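Lytic chitin monooxygenase (Enterococcus faecalis, PDB 4A02) uses copper to cleave the glycosidic bonds of crystalline alpha- and beta-chitin oxidatively, working in synergy with a chitinase. Local coordinates at residues G8-F13 with K139-I144; Y145-I150 with V154-Q159. One frame throughout, in Å; residues are numbered along the deposited sequence.

Contact 1: G8-F13 with K139-I144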
ATOM      1  N   GLY A   8      -3.552   3.896   7.613  1.00  5.42           N
ATOM      2  CA  GLY A   8      -4.032   2.562   7.421  1.00  5.56           C
ATOM      3  C   GLY A   8      -4.171   2.211   5.950  1.00  5.18           C
ATOM      4  O   GLY A   8      -4.750   2.983   5.173  1.00  5.23           O
ATOM      5  N   SER A   9      -3.696   1.023   5.553  1.00  5.13           N
ATOM      6  CA  SER A   9      -3.855   0.636   4.162  1.00  5.09           C
ATOM      7  C   SER A   9      -5.291   0.250   3.875  1.00  4.71           C
ATOM      8  O   SER A   9      -6.139   0.065   4.748  1.00  5.14           O
ATOM      9  CB  SER A   9      -2.934  -0.491   3.783  1.00  5.15           C
ATOM     10  OG  SER A   9      -3.437  -1.723   4.300  1.00  5.32           O
ATOM     11  N   ARG A  10      -5.576   0.098   2.578  1.00  4.89           N
ATOM     12  CA  ARG A  10      -6.921  -0.248   2.144  1.00  4.79           C
ATOM     13  C   ARG A  10      -7.321  -1.607   2.718  1.00  4.89           C
ATOM     14  O   ARG A  10      -8.428  -1.805   3.236  1.00  5.29           O
ATOM     15  CB  ARG A  10      -6.969  -0.183   0.632  1.00  5.12           C
ATOM     16  CG  ARG A  10      -8.346  -0.407   0.031  1.00  5.19           C
ATOM     17  CD  ARG A  10      -8.291  -0.449  -1.476  1.00  5.42           C
ATOM     18  NE  ARG A  10      -7.974   0.874  -2.024  1.00  5.36           N
ATOM     19  CZ  ARG A  10      -7.796   1.092  -3.316  1.00  5.38           C
ATOM     20  NH1 ARG A  10      -7.840   0.095  -4.168  1.00  6.00           N
ATOM     21  NH2 ARG A  10      -7.527   2.321  -3.749  1.00  6.09           N
ATOM     22  N   ALA A  11      -6.389  -2.565   2.611  1.00  5.07           N
ATOM     23  CA  ALA A  11      -6.581  -3.895   3.196  1.00  5.17           C
ATOM     24  C   ALA A  11      -6.697  -3.827   4.698  1.00  5.24           C
ATOM     25  O   ALA A  11      -7.584  -4.465   5.307  1.00  5.87           O
ATOM     26  CB  ALA A  11      -5.424  -4.788   2.751  1.00  5.89           C
ATOM     27  N   PHE A  12      -5.779  -3.095   5.347  1.00  5.42           N
ATOM     28  CA  PHE A  12      -5.817  -2.958   6.806  1.00  5.81           C
ATOM     29  C   PHE A  12      -7.163  -2.485   7.288  1.00  5.25           C
ATOM     30  O   PHE A  12      -7.775  -3.082   8.187  1.00  5.75           O
ATOM     31  CB  PHE A  12      -4.720  -1.987   7.217  1.00  6.02           C
ATOM     32  CG  PHE A  12      -4.727  -1.565   8.662  1.00  6.24           C
ATOM     33  CD1 PHE A  12      -4.174  -2.395   9.649  1.00  7.57           C
ATOM     34  CD2 PHE A  12      -5.222  -0.338   9.050  1.00  6.85           C
ATOM     35  CE1 PHE A  12      -4.087  -1.969  10.952  1.00  8.74           C
ATOM     36  CE2 PHE A  12      -5.132   0.089  10.381  1.00  7.80           C
ATOM     37  CZ  PHE A  12      -4.561  -0.737  11.305  1.00  7.94           C
ATOM     38  N   PHE A  13      -7.683  -1.391   6.697  1.00  5.44           N
ATOM     39  CA  PHE A  13      -8.957  -0.839   7.129  1.00  5.44           C
ATOM     40  C   PHE A  13     -10.130  -1.765   6.828  1.00  5.63           C
ATOM     41  O   PHE A  13     -11.190  -1.598   7.434  1.00  6.82           O
ATOM     42  CB  PHE A  13      -9.189   0.522   6.543  1.00  6.11           C
ATOM     43  CG  PHE A  13      -8.518   1.676   7.275  1.00  6.31           C
ATOM     44  CD1 PHE A  13      -8.470   1.773   8.634  1.00  8.67           C
ATOM     45  CD2 PHE A  13      -7.938   2.698   6.556  1.00  8.13           C
ATOM     46  CE1 PHE A  13      -7.936   2.869   9.307  1.00  9.32           C
ATOM     47  CE2 PHE A  13      -7.414   3.814   7.249  1.00 10.08           C
ATOM     48  CZ  PHE A  13      -7.426   3.870   8.578  1.00  9.04           C
ATOM     49  N   LYS A 139      -2.545  17.264  -3.904  1.00  7.31           N
ATOM     50  CA  LYS A 139      -3.758  17.685  -3.226  1.00  7.42           C
ATOM     51  C   LYS A 139      -4.878  16.731  -3.582  1.00  6.80           C
ATOM     52  O   LYS A 139      -4.929  16.242  -4.727  1.00  7.94           O
ATOM     53  CB  LYS A 139      -4.151  19.109  -3.582  1.00  9.52           C
ATOM     54  CG  LYS A 139      -5.162  19.749  -2.690  1.00 12.80           C
ATOM     55  CD  LYS A 139      -5.380  21.177  -2.893  1.00 18.30           C
ATOM     56  CE  LYS A 139      -6.427  21.792  -1.994  1.00 26.13           C
ATOM     57  NZ  LYS A 139      -6.857  23.137  -2.558  1.00 28.56           N
ATOM     58  N   GLY A 140      -5.758  16.493  -2.630  1.00  6.69           N
ATOM     59  CA  GLY A 140      -6.966  15.709  -2.868  1.00  6.89           C
ATOM     60  C   GLY A 140      -6.732  14.216  -2.677  1.00  5.90           C
ATOM     61  O   GLY A 140      -5.775  13.781  -2.057  1.00  6.16           O
ATOM     62  N   TYR A 141      -7.673  13.422  -3.192  1.00  6.02           N
ATOM     63  CA  TYR A 141      -7.607  11.980  -3.073  1.00  5.74           C
ATOM     64  C   TYR A 141      -6.426  11.441  -3.850  1.00  5.72           C
ATOM     65  O   TYR A 141      -6.321  11.714  -5.074  1.00  6.59           O
ATOM     66  CB  TYR A 141      -8.902  11.372  -3.572  1.00  6.36           C
ATOM     67  CG  TYR A 141      -8.990   9.858  -3.592  1.00  5.93           C
ATOM     68  CD1 TYR A 141      -8.252   9.054  -2.732  1.00  5.92           C
ATOM     69  CD2 TYR A 141      -9.839   9.237  -4.496  1.00  6.12           C
ATOM     70  CE1 TYR A 141      -8.336   7.677  -2.776  1.00  5.86           C
ATOM     71  CE2 TYR A 141      -9.974   7.868  -4.517  1.00  6.29           C
ATOM     72  CZ  TYR A 141      -9.224   7.078  -3.673  1.00  5.76           C
ATOM     73  OH  TYR A 141      -9.393   5.708  -3.687  1.00  6.21           O
ATOM     74  N   HIS A 142      -5.572  10.656  -3.202  1.00  5.43           N
ATOM     75  CA  HIS A 142      -4.430  10.004  -3.786  1.00  5.54           C
ATOM     76  C   HIS A 142      -4.318   8.598  -3.239  1.00  5.20           C
ATOM     77  O   HIS A 142      -4.879   8.256  -2.199  1.00  5.67           O
ATOM     78  CB  HIS A 142      -3.129  10.792  -3.486  1.00  5.76           C
ATOM     79  CG  HIS A 142      -3.028  11.994  -4.395  1.00  5.91           C
ATOM     80  ND1 HIS A 142      -2.673  11.789  -5.718  1.00  6.94           N
ATOM     81  CD2 HIS A 142      -3.341  13.299  -4.206  1.00  6.47           C
ATOM     82  CE1 HIS A 142      -2.729  12.966  -6.268  1.00  7.33           C
ATOM     83  NE2 HIS A 142      -3.126  13.897  -5.411  1.00  6.89           N
ATOM     84  N   VAL A 143      -3.557   7.767  -3.984  1.00  5.44           N
ATOM     85  CA  VAL A 143      -3.200   6.436  -3.545  1.00  5.26           C
ATOM     86  C   VAL A 143      -1.697   6.367  -3.431  1.00  5.35           C
ATOM     87  O   VAL A 143      -0.974   6.642  -4.390  1.00  6.19           O
ATOM     88  CB  VAL A 143      -3.761   5.347  -4.482  1.00  5.91           C
ATOM     89  CG1 VAL A 143      -3.293   3.955  -4.054  1.00  6.76           C
ATOM     90  CG2 VAL A 143      -5.280   5.400  -4.524  1.00  6.66           C
ATOM     91  N   ILE A 144      -1.222   5.978  -2.242  1.00  5.38           N
ATOM     92  CA  ILE A 144       0.163   5.595  -2.019  1.00  5.49           C
ATOM     93  C   ILE A 144       0.256   4.096  -2.209  1.00  5.52           C
ATOM     94  O   ILE A 144      -0.577   3.348  -1.726  1.00  6.21           O
ATOM     95  CB  ILE A 144       0.635   6.019  -0.617  1.00  5.83           C
ATOM     96  CG1 ILE A 144       0.551   7.530  -0.421  1.00  6.60           C
ATOM     97  CG2 ILE A 144       2.024   5.482  -0.310  1.00  6.77           C
ATOM     98  CD1 ILE A 144       0.687   7.962   1.007  1.00  8.33           C
TER
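Arg10 reaches away from the short helix at 10-13 and brings one terminal nitrogen, NH2, against Tyr141 and Val143 of 139-144. The contacts across the interface are of van der Waals type, and no hydrogen bond passes between the two segments. Arg10 NH2 lies 3.9 Å from Val143 CG2, the methyl held beside its own backbone N, and equally 3.9 Å from Tyr141 OH. Both partners approach the guanidinium obliquely, and its plane is turned 50° from that of the tyrosine ring. The arginine spans the gap because its chain runs extended from the backbone through CD, with chi1 and chi2 both at -175°, and bends at chi3. Tyr141 presents its hydroxyl to the same nitrogen, and its side chain crosses the arginine at about a right angle.

Polar partners come from outside both segments. Asp162, on strand 155-165, forms a salt bridge through OD2 with Arg10 NE, while its OD1 is hydrogen-bonded to Tyr141 OH; separately, Leu58 O accepts from Arg10 NH1, and Gln61 NE2 bonds to Tyr141 OH.

Within 8-13 the helix start is fixed by capping. Ser9 sits at the N-cap, and its OG accepts from Phe12 N at 2.9 Å with a nearly straight angle of 164°. Phe13 N bonds to Ser9 O at 2.9 Å, closing the first turn, and the Phe13 ring places one face over Gly8 CA.

In the beta-sandwich of this AA10 lytic polysaccharide monooxygenase, the turn after strand 2-6 of the three-stranded sheet thus packs on strands 142-150 and 155-165 of the larger sheet. A buried cationic group meets a methyl and a phenol there; the Asp162 carboxylate probably offsets its charge and, by holding both Arg10 and Tyr141, fixes how they face each other.

Contact 2: Y145-I150 with V154-Q159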
ATOM      1  N   TYR A 145       1.299   3.648  -2.922  1.00  5.69           N
ATOM      2  CA  TYR A 145       1.531   2.233  -3.146  1.00  5.65           C
ATOM      3  C   TYR A 145       2.868   1.881  -2.494  1.00  5.63           C
ATOM      4  O   TYR A 145       3.894   2.409  -2.884  1.00  6.70           O
ATOM      5  CB  TYR A 145       1.544   1.890  -4.605  1.00  6.31           C
ATOM      6  CG  TYR A 145       1.344   0.449  -4.966  1.00  6.17           C
ATOM      7  CD1 TYR A 145       0.264  -0.258  -4.473  1.00  6.66           C
ATOM      8  CD2 TYR A 145       2.186  -0.182  -5.871  1.00  6.66           C
ATOM      9  CE1 TYR A 145       0.047  -1.600  -4.839  1.00  6.57           C
ATOM     10  CE2 TYR A 145       1.937  -1.491  -6.285  1.00  6.84           C
ATOM     11  CZ  TYR A 145       0.871  -2.189  -5.771  1.00  6.13           C
ATOM     12  OH  TYR A 145       0.644  -3.454  -6.223  1.00  6.75           O
ATOM     13  N   ALA A 146       2.800   1.044  -1.474  1.00  5.53           N
ATOM     14  CA  ALA A 146       3.951   0.675  -0.650  1.00  5.74           C
ATOM     15  C   ALA A 146       4.290  -0.782  -0.924  1.00  6.00           C
ATOM     16  O   ALA A 146       3.413  -1.633  -0.935  1.00  6.85           O
ATOM     17  CB  ALA A 146       3.603   0.877   0.804  1.00  6.58           C
ATOM     18  N   VAL A 147       5.586  -1.057  -1.132  1.00  5.96           N
ATOM     19  CA  VAL A 147       6.022  -2.381  -1.567  1.00  6.42           C
ATOM     20  C   VAL A 147       7.181  -2.848  -0.715  1.00  6.63           C
ATOM     21  O   VAL A 147       8.280  -2.264  -0.735  1.00  7.53           O
ATOM     22  CB  VAL A 147       6.465  -2.336  -3.054  1.00  7.34           C
ATOM     23  CG1 VAL A 147       6.808  -3.762  -3.510  1.00  8.32           C
ATOM     24  CG2 VAL A 147       5.388  -1.736  -3.920  1.00  7.70           C
ATOM     25  N   TRP A 148       6.958  -3.914   0.052  1.00  6.41           N
ATOM     26  CA  TRP A 148       7.957  -4.519   0.932  1.00  6.53           C
ATOM     27  C   TRP A 148       8.586  -5.706   0.190  1.00  6.75           C
ATOM     28  O   TRP A 148       7.940  -6.714  -0.042  1.00  7.11           O
ATOM     29  CB  TRP A 148       7.292  -4.974   2.204  1.00  6.96           C
ATOM     30  CG  TRP A 148       8.177  -5.733   3.140  1.00  7.08           C
ATOM     31  CD1 TRP A 148       9.528  -5.594   3.336  1.00  8.07           C
ATOM     32  CD2 TRP A 148       7.760  -6.739   4.058  1.00  7.47           C
ATOM     33  NE1 TRP A 148       9.954  -6.457   4.283  1.00  9.10           N
ATOM     34  CE2 TRP A 148       8.887  -7.185   4.749  1.00  8.16           C
ATOM     35  CE3 TRP A 148       6.533  -7.356   4.346  1.00  8.25           C
ATOM     36  CZ2 TRP A 148       8.832  -8.189   5.717  1.00  9.70           C
ATOM     37  CZ3 TRP A 148       6.483  -8.331   5.296  1.00  9.97           C
ATOM     38  CH2 TRP A 148       7.638  -8.758   5.962  1.00 10.66           C
ATOM     39  N   GLY A 149       9.847  -5.526  -0.237  1.00  7.06           N
ATOM     40  CA  GLY A 149      10.547  -6.552  -1.001  1.00  7.60           C
ATOM     41  C   GLY A 149      11.289  -7.503  -0.081  1.00  7.23           C
ATOM     42  O   GLY A 149      12.166  -7.088   0.670  1.00  8.37           O
ATOM     43  N   ILE A 150      10.945  -8.773  -0.139  1.00  7.65           N
ATOM     44  CA  ILE A 150      11.480  -9.766   0.800  1.00  7.61           C
ATOM     45  C   ILE A 150      12.902 -10.160   0.403  1.00  7.66           C
ATOM     46  O   ILE A 150      13.238 -10.312  -0.771  1.00  8.30           O
ATOM     47  CB  ILE A 150      10.528 -10.961   0.863  1.00  7.78           C
ATOM     48  CG1 ILE A 150       9.116 -10.496   1.270  1.00  8.03           C
ATOM     49  CG2 ILE A 150      11.019 -12.045   1.809  1.00  8.58           C
ATOM     50  CD1 ILE A 150       9.053  -9.809   2.578  1.00  9.71           C
ATOM     51  N   VAL A 154      11.429 -14.501  -3.721  1.00  7.63           N
ATOM     52  CA  VAL A 154      11.348 -13.624  -4.901  1.00  7.16           C
ATOM     53  C   VAL A 154      10.133 -12.677  -4.855  1.00  7.44           C
ATOM     54  O   VAL A 154       9.873 -11.998  -5.865  1.00  8.44           O
ATOM     55  CB  VAL A 154      11.361 -14.395  -6.203  1.00  8.25           C
ATOM     56  CG1 VAL A 154      12.656 -15.206  -6.337  1.00  9.18           C
ATOM     57  CG2 VAL A 154      10.111 -15.292  -6.382  1.00 10.21           C
ATOM     58  N   ASN A 155       9.432 -12.604  -3.794  1.00  7.52           N
ATOM     59  CA  ASN A 155       8.144 -11.899  -3.661  1.00  7.75           C
ATOM     60  C   ASN A 155       8.310 -10.577  -2.903  1.00  7.02           C
ATOM     61  O   ASN A 155       9.341 -10.208  -2.346  1.00  7.25           O
ATOM     62  CB  ASN A 155       7.122 -12.797  -2.991  1.00  8.61           C
ATOM     63  CG  ASN A 155       6.854 -14.032  -3.797  1.00 10.50           C
ATOM     64  OD1 ASN A 155       6.987 -14.024  -5.029  1.00 10.94           O
ATOM     65  ND2 ASN A 155       6.451 -15.094  -3.097  1.00 14.63           N
ATOM     66  N   ALA A 156       7.177  -9.849  -2.956  1.00  7.44           N
ATOM     67  CA  ALA A 156       7.008  -8.601  -2.235  1.00  6.71           C
ATOM     68  C   ALA A 156       5.566  -8.598  -1.732  1.00  6.63           C
ATOM     69  O   ALA A 156       4.694  -9.296  -2.254  1.00  7.20           O
ATOM     70  CB  ALA A 156       7.252  -7.413  -3.134  1.00  7.54           C
ATOM     71  N   PHE A 157       5.338  -7.752  -0.742  1.00  6.43           N
ATOM     72  CA  PHE A 157       4.006  -7.468  -0.213  1.00  6.09           C
ATOM     73  C   PHE A 157       3.597  -6.074  -0.633  1.00  5.87           C
ATOM     74  O   PHE A 157       4.360  -5.115  -0.478  1.00  6.82           O
ATOM     75  CB  PHE A 157       3.971  -7.630   1.322  1.00  6.49           C
ATOM     76  CG  PHE A 157       4.094  -9.069   1.707  1.00  6.88           C
ATOM     77  CD1 PHE A 157       5.338  -9.706   1.691  1.00  7.85           C
ATOM     78  CD2 PHE A 157       2.977  -9.853   2.003  1.00  7.40           C
ATOM     79  CE1 PHE A 157       5.449 -11.056   1.931  1.00  9.27           C
ATOM     80  CE2 PHE A 157       3.071 -11.189   2.245  1.00  8.76           C
ATOM     81  CZ  PHE A 157       4.302 -11.813   2.180  1.00  9.91           C
ATOM     82  N   TYR A 158       2.395  -5.968  -1.204  1.00  5.81           N
ATOM     83  CA  TYR A 158       1.937  -4.773  -1.894  1.00  5.94           C
ATOM     84  C   TYR A 158       0.758  -4.173  -1.170  1.00  5.71           C
ATOM     85  O   TYR A 158      -0.225  -4.855  -0.893  1.00  6.26           O
ATOM     86  CB  TYR A 158       1.525  -5.149  -3.322  1.00  6.34           C
ATOM     87  CG  TYR A 158       2.669  -5.614  -4.222  1.00  6.24           C
ATOM     88  CD1 TYR A 158       3.067  -6.935  -4.271  1.00  6.40           C
ATOM     89  CD2 TYR A 158       3.339  -4.683  -5.035  1.00  6.49           C
ATOM     90  CE1 TYR A 158       4.113  -7.325  -5.103  1.00  6.87           C
ATOM     91  CE2 TYR A 158       4.347  -5.073  -5.876  1.00  7.21           C
ATOM     92  CZ  TYR A 158       4.736  -6.408  -5.910  1.00  6.75           C
ATOM     93  OH  TYR A 158       5.768  -6.736  -6.771  1.00  7.98           O
ATOM     94  N   GLN A 159       0.869  -2.876  -0.861  1.00  5.67           N
ATOM     95  CA  GLN A 159      -0.106  -2.182  -0.008  1.00  5.54           C
ATOM     96  C   GLN A 159      -0.524  -0.854  -0.628  1.00  5.54           C
ATOM     97  O   GLN A 159       0.184   0.144  -0.561  1.00  6.24           O
ATOM     98  CB  GLN A 159       0.505  -1.960   1.371  1.00  5.85           C
ATOM     99  CG  GLN A 159       0.685  -3.254   2.140  1.00  6.04           C
ATOM    100  CD  GLN A 159      -0.629  -3.723   2.740  1.00  5.75           C
ATOM    101  OE1 GLN A 159      -1.174  -3.032   3.604  1.00  5.90           O
ATOM    102  NE2 GLN A 159      -1.133  -4.866   2.330  1.00  7.58           N
TER
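Five backbone hydrogen bonds join Tyr145-Ile150 to Val154-Gln159 as the two arms of an antiparallel beta hairpin. Ala146 and Gln159 form one hydrogen-bonded pair, with Gln159 N reaching Ala146 O at 2.8 Å; Trp148 and Phe157 form the next, and Ile150 N closes on Asn155 O at 3.1 Å near the turn. Ala156 CA adds a CA-H...O contact to Trp148 O.

On the face bearing Val147 and Tyr158, a non-hydrogen-bonded pair, Val147 CG1 makes an off-centre CH-pi contact with the Tyr158 ring, 4.1 Å from its centroid, and also touches Ala156 CB. Tyr145 sends its hydroxyl end back to Tyr158, OH lying 3.2 Å from CD2; the ring planes differ by 30° and are displaced so far that there is hardly any overlap. Tyr145 OH is hydrogen-bonded to Leu47 O and Tyr158 OH to Pro38 O.

On the other face, Trp148 CE3 packs obliquely on Phe157 CD1 at 3.7 Å. In Ile150, chi1 (-57°) holds CG1 beside the backbone N and at the edge of the Phe157 ring, and chi2 (-59°) turns CD1 over the centre of the indole, 3.4 Å above its plane. Phe157 and Ile150 adjoin the copper ligands His1 and His86, respectively, so this apolar cluster probably helps shape the surroundings of the metal site.

Overall arrangement
From the N terminus, the chain passes strand 2-6 and reaches the helical turn of contact 1, which closes a long loop of 125 intervening residues when 139-144 arrives. Contact 2 opens immediately afterwards, at residue 145 on the same strand 142-150, and closes after only a three-residue connection. The two are therefore in series, neither nested nor crossing, with centres about 16 Å apart on opposite sides of the chain's centre. A probable hydrogen bond between Ser9 OG and Gln159 OE1, 2.7 Å long, links them directly. Contact 2 zips the hairpin of strands 142-150 and 155-165, while contact 1 and the Ser9-Gln159 bond fasten the N-terminal segment to it.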